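PDB 3D4O: dipicolinate synthase subunit A from Bacillus halodurans, which probably serves as the NAD(P)-binding oxidoreductase-type subunit of dipicolinate synthase, the enzyme that makes the dipicolinic acid of bacterial spores. Local coordinates for residues 159-164 against 215-220; 179-184 against 197-202. One frame throughout, in Å; residues are numbered along the deposited sequence.

Contact 1: residues 159-164 against 215-220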
ATOM      1  N   ALA C 159       9.897  -5.723 -11.748  1.00 36.07           N
ATOM      2  CA  ALA C 159      11.283  -5.352 -12.082  1.00 35.96           C
ATOM      3  C   ALA C 159      11.679  -4.149 -11.276  1.00 36.20           C
ATOM      4  O   ALA C 159      10.867  -3.219 -11.078  1.00 34.96           O
ATOM      5  CB  ALA C 159      11.443  -5.016 -13.543  1.00 34.26           C
ATOM      6  N   VAL C 160      12.895  -4.217 -10.748  1.00 36.05           N
ATOM      7  CA  VAL C 160      13.524  -3.060 -10.096  1.00 35.82           C
ATOM      8  C   VAL C 160      14.757  -2.737 -10.928  1.00 36.78           C
ATOM      9  O   VAL C 160      15.527  -3.631 -11.309  1.00 38.89           O
ATOM     10  CB  VAL C 160      13.936  -3.283  -8.641  1.00 35.82           C
ATOM     11  CG1 VAL C 160      14.656  -2.030  -8.110  1.00 36.44           C
ATOM     12  CG2 VAL C 160      12.750  -3.622  -7.726  1.00 27.87           C
ATOM     13  N   LEU C 161      14.930  -1.464 -11.243  1.00 37.39           N
ATOM     14  CA  LEU C 161      16.063  -1.018 -12.065  1.00 37.44           C
ATOM     15  C   LEU C 161      17.032  -0.336 -11.124  1.00 38.14           C
ATOM     16  O   LEU C 161      16.699   0.673 -10.492  1.00 38.41           O
ATOM     17  CB  LEU C 161      15.619  -0.069 -13.164  1.00 38.00           C
ATOM     18  CG  LEU C 161      14.540  -0.629 -14.091  1.00 38.46           C
ATOM     19  CD1 LEU C 161      14.175   0.406 -15.162  1.00 32.78           C
ATOM     20  CD2 LEU C 161      14.917  -1.955 -14.738  1.00 35.22           C
ATOM     21  N   GLY C 162      18.180  -0.980 -10.969  1.00 36.91           N
ATOM     22  CA  GLY C 162      19.262  -0.510 -10.108  1.00 37.24           C
ATOM     23  C   GLY C 162      19.374  -1.288  -8.826  1.00 38.17           C
ATOM     24  O   GLY C 162      18.365  -1.647  -8.216  1.00 37.56           O
ATOM     25  N   LEU C 163      20.608  -1.609  -8.443  1.00 36.87           N
ATOM     26  CA  LEU C 163      20.810  -2.294  -7.197  1.00 38.70           C
ATOM     27  C   LEU C 163      21.734  -1.457  -6.293  1.00 40.67           C
ATOM     28  O   LEU C 163      22.678  -1.949  -5.658  1.00 42.14           O
ATOM     29  CB  LEU C 163      21.288  -3.722  -7.357  1.00 37.10           C
ATOM     30  CG  LEU C 163      21.078  -4.467  -6.032  1.00 37.72           C
ATOM     31  CD1 LEU C 163      19.714  -5.226  -5.981  1.00 32.82           C
ATOM     32  CD2 LEU C 163      22.185  -5.424  -5.810  1.00 35.16           C
ATOM     33  N   GLY C 164      21.428  -0.171  -6.272  1.00 39.48           N
ATOM     34  CA  GLY C 164      22.087   0.743  -5.352  1.00 38.59           C
ATOM     35  C   GLY C 164      21.464   0.625  -3.963  1.00 37.60           C
ATOM     36  O   GLY C 164      20.768  -0.361  -3.638  1.00 36.06           O
ATOM     37  N   ASP C 215       4.804  -6.392 -14.770  1.00 34.78           N
ATOM     38  CA  ASP C 215       3.565  -5.802 -14.268  1.00 35.25           C
ATOM     39  C   ASP C 215       3.767  -4.498 -13.505  1.00 34.70           C
ATOM     40  O   ASP C 215       2.920  -3.628 -13.520  1.00 31.61           O
ATOM     41  CB  ASP C 215       2.898  -6.781 -13.327  1.00 34.57           C
ATOM     42  CG  ASP C 215       2.499  -8.032 -14.004  1.00 36.56           C
ATOM     43  OD1 ASP C 215       1.854  -7.934 -15.071  1.00 34.87           O
ATOM     44  OD2 ASP C 215       2.802  -9.103 -13.445  1.00 35.71           O
ATOM     45  N   VAL C 216       4.871  -4.437 -12.763  1.00 34.88           N
ATOM     46  CA  VAL C 216       5.234  -3.241 -11.996  1.00 33.63           C
ATOM     47  C   VAL C 216       6.723  -3.061 -12.129  1.00 34.59           C
ATOM     48  O   VAL C 216       7.490  -3.995 -11.919  1.00 35.22           O
ATOM     49  CB  VAL C 216       4.855  -3.310 -10.489  1.00 33.32           C
ATOM     50  CG1 VAL C 216       5.213  -1.963  -9.766  1.00 29.16           C
ATOM     51  CG2 VAL C 216       3.349  -3.591 -10.301  1.00 34.87           C
ATOM     52  N   CYS C 217       7.101  -1.867 -12.524  1.00 35.15           N
ATOM     53  CA  CYS C 217       8.492  -1.517 -12.700  1.00 36.37           C
ATOM     54  C   CYS C 217       8.849  -0.326 -11.822  1.00 37.32           C
ATOM     55  O   CYS C 217       8.226   0.732 -11.913  1.00 37.35           O
ATOM     56  CB  CYS C 217       8.729  -1.174 -14.147  1.00 36.41           C
ATOM     57  SG  CYS C 217      10.430  -0.662 -14.533  1.00 40.62           S
ATOM     58  N   ILE C 218       9.832  -0.534 -10.950  1.00 35.57           N
ATOM     59  CA  ILE C 218      10.319   0.513 -10.058  1.00 35.50           C
ATOM     60  C   ILE C 218      11.684   0.955 -10.480  1.00 35.67           C
ATOM     61  O   ILE C 218      12.619   0.164 -10.485  1.00 37.07           O
ATOM     62  CB  ILE C 218      10.403  -0.004  -8.591  1.00 36.87           C
ATOM     63  CG1 ILE C 218       9.009  -0.526  -8.183  1.00 36.12           C
ATOM     64  CG2 ILE C 218      10.943   1.113  -7.707  1.00 34.92           C
ATOM     65  CD1 ILE C 218       9.032  -1.891  -7.555  1.00 45.48           C
ATOM     66  N   ASN C 219      11.808   2.211 -10.893  1.00 35.84           N
ATOM     67  CA  ASN C 219      13.122   2.731 -11.246  1.00 36.41           C
ATOM     68  C   ASN C 219      13.811   3.448 -10.103  1.00 37.94           C
ATOM     69  O   ASN C 219      13.207   4.274  -9.423  1.00 37.57           O
ATOM     70  CB  ASN C 219      13.073   3.697 -12.414  1.00 37.35           C
ATOM     71  CG  ASN C 219      14.455   4.257 -12.724  1.00 38.43           C
ATOM     72  OD1 ASN C 219      15.398   3.503 -12.932  1.00 37.97           O
ATOM     73  ND2 ASN C 219      14.590   5.567 -12.691  1.00 38.87           N
ATOM     74  N   THR C 220      15.081   3.099  -9.891  1.00 38.64           N
ATOM     75  CA  THR C 220      15.948   3.820  -8.947  1.00 38.08           C
ATOM     76  C   THR C 220      17.145   4.449  -9.684  1.00 39.10           C
ATOM     77  O   THR C 220      17.881   5.216  -9.101  1.00 41.14           O
ATOM     78  CB  THR C 220      16.507   2.937  -7.813  1.00 39.75           C
ATOM     79  OG1 THR C 220      17.463   1.995  -8.333  1.00 40.64           O
ATOM     80  CG2 THR C 220      15.396   2.207  -7.088  1.00 34.30           C
TER
HETATM   81  O   HOH W   1      19.238   1.678  -6.328  1.00 30.62           O
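Thr220 grips the carbonyl of Leu161 twice, and this pair of hydrogen bonds closes the parallel strand pair at its C-terminal end. The backbone N of Thr220 approaches Leu161 O at 3.0 Å, while Thr220 OG1 donates to a lone pair of Leu161 O at 2.6 Å; both donors lie in the carbonyl plane. A chi1 of 69° places OG1 between the backbone N and carbonyl carbon of Thr220, turned to the neighbouring strand. Behind this point the pairing is regular: Ala159 N bonds to Val216 O, Ile218 N to Ala159 O, and Leu161 N to Ile218 O (2.9 Å). Packing is close on both faces. On one, Leu161 CD1 rests against Cys217 SG at 3.9 Å and Leu161 CB meets Asn219 OD1; that oxygen accepts from Ile221 N, while Asn219 ND2 donates to Asp242. On the other, Val160 CG2 reaches Ile218 CD1 at 4.1 Å. Beyond Gly162 the segments separate, and the partly exposed Thr220 and exposed Gly164 are joined through a water that donates to Thr220 OG1 and is weakly bound by Gly164 N. Gly162 and Gly164 fit a GxGxxG pattern, consistent with the dinucleotide-binding turn of a Rossmann fold. Helix 165-176 covers the Val160 and Ile218 face, loop residues Leu211 and Val226 touch the other, and strand 180-185 pairs with the far edge of strand 157-161.

Contact 2: residues 179-184 against 197-202. With EDO (1,2-ethanediol), chain L.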
ATOM      1  N   ALA C 179       6.303 -11.310  -4.874  1.00 39.09           N
ATOM      2  CA  ALA C 179       6.474 -10.936  -6.295  1.00 36.87           C
ATOM      3  C   ALA C 179       7.595 -11.751  -6.937  1.00 36.06           C
ATOM      4  O   ALA C 179       8.453 -12.262  -6.276  1.00 36.47           O
ATOM      5  CB  ALA C 179       6.752  -9.462  -6.454  1.00 38.33           C
ATOM      6  N   LYS C 180       7.538 -11.909  -8.247  1.00 37.58           N
ATOM      7  CA  LYS C 180       8.621 -12.562  -8.999  1.00 38.44           C
ATOM      8  C   LYS C 180       9.427 -11.390  -9.487  1.00 37.36           C
ATOM      9  O   LYS C 180       9.065 -10.694 -10.418  1.00 36.87           O
ATOM     10  CB  LYS C 180       8.097 -13.433 -10.127  1.00 39.25           C
ATOM     11  CG  LYS C 180       7.360 -14.645  -9.615  1.00 46.73           C
ATOM     12  CD  LYS C 180       6.536 -15.330 -10.700  1.00 53.75           C
ATOM     13  CE  LYS C 180       5.852 -16.616 -10.153  1.00 58.44           C
ATOM     14  NZ  LYS C 180       5.099 -16.382  -8.872  1.00 59.52           N
ATOM     15  N   VAL C 181      10.512 -11.177  -8.780  1.00 37.17           N
ATOM     16  CA  VAL C 181      11.315 -10.013  -8.947  1.00 35.02           C
ATOM     17  C   VAL C 181      12.521 -10.200  -9.816  1.00 36.00           C
ATOM     18  O   VAL C 181      13.294 -11.134  -9.677  1.00 35.28           O
ATOM     19  CB  VAL C 181      11.821  -9.498  -7.592  1.00 34.64           C
ATOM     20  CG1 VAL C 181      12.769  -8.328  -7.810  1.00 31.06           C
ATOM     21  CG2 VAL C 181      10.652  -9.123  -6.631  1.00 29.31           C
ATOM     22  N   LYS C 182      12.664  -9.268 -10.729  1.00 36.01           N
ATOM     23  CA  LYS C 182      13.852  -9.250 -11.572  1.00 38.13           C
ATOM     24  C   LYS C 182      14.467  -7.890 -11.383  1.00 37.07           C
ATOM     25  O   LYS C 182      13.759  -6.918 -11.201  1.00 34.42           O
ATOM     26  CB  LYS C 182      13.547  -9.535 -13.039  1.00 39.45           C
ATOM     27  CG  LYS C 182      12.562  -8.610 -13.695  1.00 43.01           C
ATOM     28  CD  LYS C 182      12.565  -8.785 -15.238  1.00 50.76           C
ATOM     29  CE  LYS C 182      12.018 -10.111 -15.691  1.00 53.87           C
ATOM     30  NZ  LYS C 182      11.974 -10.319 -17.208  1.00 55.74           N
ATOM     31  N   VAL C 183      15.788  -7.863 -11.334  1.00 36.01           N
ATOM     32  CA  VAL C 183      16.518  -6.626 -11.122  1.00 34.57           C
ATOM     33  C   VAL C 183      17.495  -6.370 -12.273  1.00 33.48           C
ATOM     34  O   VAL C 183      18.285  -7.233 -12.686  1.00 33.91           O
ATOM     35  CB  VAL C 183      17.256  -6.597  -9.747  1.00 31.98           C
ATOM     36  CG1 VAL C 183      17.851  -5.155  -9.482  1.00 32.71           C
ATOM     37  CG2 VAL C 183      16.329  -7.002  -8.580  1.00 31.27           C
ATOM     38  N   GLY C 184      17.401  -5.167 -12.798  1.00 32.88           N
ATOM     39  CA  GLY C 184      18.273  -4.717 -13.889  1.00 34.95           C
ATOM     40  C   GLY C 184      19.408  -3.844 -13.402  1.00 34.52           C
ATOM     41  O   GLY C 184      19.219  -2.954 -12.587  1.00 32.49           O
HETATM   42  N   MSE C 197      20.690 -13.126  -4.118  1.00 35.86           N
HETATM   43  CA  MSE C 197      19.468 -12.813  -3.382  1.00 34.79           C
HETATM   44  C   MSE C 197      18.233 -13.613  -3.887  1.00 35.73           C
HETATM   45  O   MSE C 197      17.118 -13.432  -3.402  1.00 34.16           O
HETATM   46  CB  MSE C 197      19.214 -11.303  -3.437  1.00 33.11           C
HETATM   47  CG  MSE C 197      20.297 -10.510  -2.722  1.00 35.33           C
HETATM   48 SE   MSE C 197      20.152  -8.571  -2.959  0.75 35.62          SE
HETATM   49  CE  MSE C 197      18.466  -8.325  -2.006  1.00 33.81           C
ATOM     50  N   GLY C 198      18.458 -14.512  -4.837  1.00 35.75           N
ATOM     51  CA  GLY C 198      17.409 -15.392  -5.377  1.00 35.47           C
ATOM     52  C   GLY C 198      16.448 -14.661  -6.273  1.00 35.71           C
ATOM     53  O   GLY C 198      15.253 -14.979  -6.393  1.00 35.95           O
HETATM   54  N   MSE C 199      16.963 -13.630  -6.882  1.00 33.91           N
HETATM   55  CA  MSE C 199      16.166 -12.873  -7.799  1.00 34.67           C
HETATM   56  C   MSE C 199      16.790 -13.002  -9.193  1.00 33.68           C
HETATM   57  O   MSE C 199      17.917 -13.459  -9.340  1.00 32.70           O
HETATM   58  CB  MSE C 199      16.075 -11.419  -7.348  1.00 34.77           C
HETATM   59  CG  MSE C 199      15.430 -11.280  -5.974  1.00 42.42           C
HETATM   60 SE   MSE C 199      15.299  -9.421  -5.336  0.75 38.59          SE
HETATM   61  CE  MSE C 199      17.121  -8.927  -5.536  1.00 40.44           C
ATOM     62  N   GLU C 200      16.068 -12.549 -10.205  1.00 34.49           N
ATOM     63  CA  GLU C 200      16.525 -12.726 -11.587  1.00 36.04           C
ATOM     64  C   GLU C 200      17.255 -11.492 -12.089  1.00 35.56           C
ATOM     65  O   GLU C 200      16.643 -10.441 -12.252  1.00 34.97           O
ATOM     66  CB  GLU C 200      15.352 -13.046 -12.531  1.00 36.18           C
ATOM     67  CG  GLU C 200      15.832 -13.133 -13.981  1.00 41.67           C
ATOM     68  CD  GLU C 200      14.717 -13.301 -15.015  1.00 49.88           C
ATOM     69  OE1 GLU C 200      13.528 -13.502 -14.654  1.00 49.10           O
ATOM     70  OE2 GLU C 200      15.066 -13.226 -16.208  1.00 55.51           O
ATOM     71  N   PRO C 201      18.568 -11.603 -12.306  1.00 36.02           N
ATOM     72  CA  PRO C 201      19.250 -10.425 -12.808  1.00 35.78           C
ATOM     73  C   PRO C 201      19.181 -10.321 -14.289  1.00 37.45           C
ATOM     74  O   PRO C 201      18.984 -11.314 -14.978  1.00 39.41           O
ATOM     75  CB  PRO C 201      20.714 -10.687 -12.452  1.00 35.94           C
ATOM     76  CG  PRO C 201      20.862 -12.164 -12.486  1.00 38.84           C
ATOM     77  CD  PRO C 201      19.495 -12.734 -12.094  1.00 37.77           C
ATOM     78  N   PHE C 202      19.311  -9.103 -14.771  1.00 36.64           N
ATOM     79  CA  PHE C 202      19.431  -8.869 -16.203  1.00 37.49           C
ATOM     80  C   PHE C 202      20.265  -7.639 -16.475  1.00 37.24           C
ATOM     81  O   PHE C 202      20.225  -6.709 -15.716  1.00 36.88           O
ATOM     82  CB  PHE C 202      18.076  -8.774 -16.899  1.00 38.53           C
ATOM     83  CG  PHE C 202      17.246  -7.555 -16.533  1.00 37.01           C
ATOM     84  CD1 PHE C 202      16.431  -7.569 -15.421  1.00 37.32           C
ATOM     85  CD2 PHE C 202      17.224  -6.453 -17.362  1.00 37.71           C
ATOM     86  CE1 PHE C 202      15.629  -6.496 -15.110  1.00 33.67           C
ATOM     87  CE2 PHE C 202      16.421  -5.356 -17.074  1.00 36.61           C
ATOM     88  CZ  PHE C 202      15.635  -5.378 -15.936  1.00 38.42           C
TER
HETATM   89  C1  EDO L 293      15.337 -11.572  -1.618  1.00 48.43           C
HETATM   90  O1  EDO L 293      16.608 -11.986  -1.108  1.00 42.06           O
HETATM   91  C2  EDO L 293      14.216 -12.201  -0.788  1.00 49.00           C
HETATM   92  O2  EDO L 293      13.501 -11.151  -0.151  1.00 44.70           O
HETATM   93  O   HOH W   2      11.552 -13.104 -16.348  1.00 46.58           O
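Phe202 lays its ring over Gly184, whose CA stands 3.5 Å from the ring centroid and 16° off the normal, a CH-pi contact over one face. With CG set between the backbone N and carbonyl carbon (chi1 68°), the ring folds across the neighbouring strand. Lys182 CD packs obliquely against the same ring, 3.8 Å from Phe202 CE1. On the opposite face of the sheet, that of Val183, the selenium of selenomethionine Met199 touches Val181 CG1 at 3.7 Å and its methyl, CE, meets Val183 CG2. Three backbone bonds set this register: Glu200 N to Val181 O, nearly straight at 178°, Val183 N to Glu200 O, and Phe202 N to Val183 O. Farther out, Gly198 forms a Schellman motif that ends helix 188-196 and turns the chain into strand 200-203, completing a beta-alpha-beta unit; Ile194 of that helix packs on Val183, Met199 and Pro201. Lys182 NZ is hydrogen-bonded to Glu210 O, and a water that weakly accepts from Lys182 NZ donates to Glu200 OE1 at 2.6 Å. With Lys182 NZ and Glu200 OE2 4.4 Å apart, the opposite charges probably attract only mildly, so backbone bonding and apolar packing carry most of the contact.

Overall arrangement
Contacts 1 and 2 belong to one six-stranded parallel sheet of order 3-2-1-4-5-6, the classic Rossmann arrangement, and their centres lie about 10 Å apart. Strand 157-161 comes first along the chain, then 180-185, 200-203 and 216-219, so contact 2 is nested within the loop that contact 1 closes. Strands 157-161 and 180-185 are neighbours and join the two contacts directly: Gly162 N lies 2.8 Å from Gly184 O, a probable hydrogen bond. Contact 1 lies at the topological switch point, where the order of strands changes direction, whereas contact 2 builds one outer edge. The glycine turn after strand 157-161 lies in contact 1, consistent with a dinucleotide site at the switch point.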